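Local coordinates for protein mandelate racemase/muconate lactonizing enzyme/Enolase superfamily (Rhodobacter sphaeroides, PDB 2HZG) that belongs to the enolase superfamily, pairing an N-terminal capping domain with a C-terminal barrel domain of the TIM-barrel type and binding a sodium ion, at residues W41-E45 with T307-A311. Numbering follows the deposited sequence.
Sequences WGECE and TSHLA
With CG trans to the backbone nitrogen (chi1 -178°) and the chain extended beyond it, Glu-43 carries its carboxylate from the strand to the start of helix 309-316, where Ser-308, its OG turned back between its own N and C (chi1 75°), meets it. Ser-308 OG donates to the syn lone pair of Glu-43 OE1 at 2.6 Å. The same hydroxyl, at the N-cap position, accepts a nearly straight bond from Ala-311 N (3.2 Å, 175°), so one serine both caps the helix and grips the buried glutamate; the helix N-terminus would probably favour the charged carboxylate. One water donates to Glu-43 OE2 (2.6 Å) and accepts a weak bond from Ser-308 N. A second water lies among three oxygens, 2.9 Å from Glu-43 OE2, 2.7 Å from Thr-307 OG1 and 2.6 Å from Glu-45 OE1. Toward the Trp-41 end of the strand, Leu-310 lays CD2 against the backbone of Gly-42, 3.9 Å from its C, and near Trp-41 CB. The contact thus joins the N-terminal capping domain and the barrel of the enolase superfamily: strand 38-44, paired with strand 27-35 through Gly-42 and Val-31, rests on the helix that follows barrel strand 300-303, while Leu-362 and Thr-342 from loops also touch Leu-310.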
# COMPACT_ATOMS: atom_id res chain seq x y z
N TRP A 41 4.26 20.79 13.09
CA TRP A 41 3.49 20.64 11.87
C TRP A 41 4.14 19.64 10.97
O TRP A 41 5.38 19.53 10.92
CB TRP A 41 3.41 21.96 11.11
CG TRP A 41 2.46 22.94 11.65
CD1 TRP A 41 2.72 23.92 12.58
CD2 TRP A 41 1.08 23.10 11.29
NE1 TRP A 41 1.59 24.67 12.82
CE2 TRP A 41 0.56 24.19 12.04
CE3 TRP A 41 0.22 22.43 10.39
CZ2 TRP A 41 -0.76 24.62 11.93
CZ3 TRP A 41 -1.11 22.86 10.29
CH2 TRP A 41 -1.58 23.94 11.07
N GLY A 42 3.30 18.93 10.22
CA GLY A 42 3.77 18.04 9.17
C GLY A 42 2.80 18.04 8.00
O GLY A 42 1.73 18.64 8.08
N GLU A 43 3.18 17.36 6.93
CA GLU A 43 2.37 17.30 5.73
C GLU A 43 2.38 15.86 5.18
O GLU A 43 3.45 15.24 5.05
CB GLU A 43 2.92 18.29 4.69
CG GLU A 43 2.13 18.36 3.36
CD GLU A 43 2.68 19.45 2.43
OE1 GLU A 43 3.27 20.43 2.95
OE2 GLU A 43 2.53 19.31 1.19
N CYS A 44 1.20 15.33 4.89
CA CYS A 44 1.07 14.02 4.25
C CYS A 44 1.03 14.23 2.74
O CYS A 44 0.24 15.03 2.24
CB CYS A 44 -0.23 13.32 4.67
SG CYS A 44 -0.45 13.13 6.43
N GLU A 45 1.88 13.52 2.00
CA GLU A 45 1.81 13.58 0.54
C GLU A 45 0.91 12.43 0.09
O GLU A 45 1.38 11.36 -0.29
CB GLU A 45 3.20 13.55 -0.11
CG GLU A 45 3.17 13.62 -1.65
CD GLU A 45 2.30 14.76 -2.24
OE1 GLU A 45 2.08 15.79 -1.57
OE2 GLU A 45 1.84 14.61 -3.40
N THR A 307 6.16 19.72 -3.75
CA THR A 307 5.10 20.48 -3.08
C THR A 307 5.65 21.66 -2.24
O THR A 307 6.52 22.39 -2.73
CB THR A 307 4.17 19.52 -2.28
OG1 THR A 307 4.96 18.78 -1.34
CG2 THR A 307 3.48 18.54 -3.22
N SER A 308 5.14 21.86 -1.02
CA SER A 308 5.49 23.04 -0.20
C SER A 308 6.94 23.01 0.32
O SER A 308 7.63 22.00 0.24
CB SER A 308 4.55 23.16 1.00
OG SER A 308 4.89 22.17 1.98
N HIS A 309 7.40 24.11 0.90
CA HIS A 309 8.71 24.07 1.54
C HIS A 309 8.69 23.34 2.88
O HIS A 309 9.72 22.92 3.34
CB HIS A 309 9.33 25.46 1.68
CG HIS A 309 9.91 25.97 0.41
ND1 HIS A 309 11.02 26.77 0.36
CD2 HIS A 309 9.54 25.77 -0.88
CE1 HIS A 309 11.31 27.06 -0.90
NE2 HIS A 309 10.43 26.46 -1.67
N LEU A 310 7.51 23.17 3.48
CA LEU A 310 7.43 22.30 4.67
C LEU A 310 7.80 20.84 4.29
O LEU A 310 8.60 20.20 4.97
CB LEU A 310 6.05 22.36 5.32
CG LEU A 310 5.84 21.49 6.57
CD1 LEU A 310 6.75 21.97 7.74
CD2 LEU A 310 4.35 21.46 6.98
N ALA A 311 7.21 20.36 3.20
CA ALA A 311 7.56 19.05 2.60
C ALA A 311 9.02 19.01 2.17
O ALA A 311 9.70 18.02 2.41
CB ALA A 311 6.64 18.75 1.40
O HOH W 1 2.15 21.29 -0.51
O HOH W 2 3.67 16.89 0.18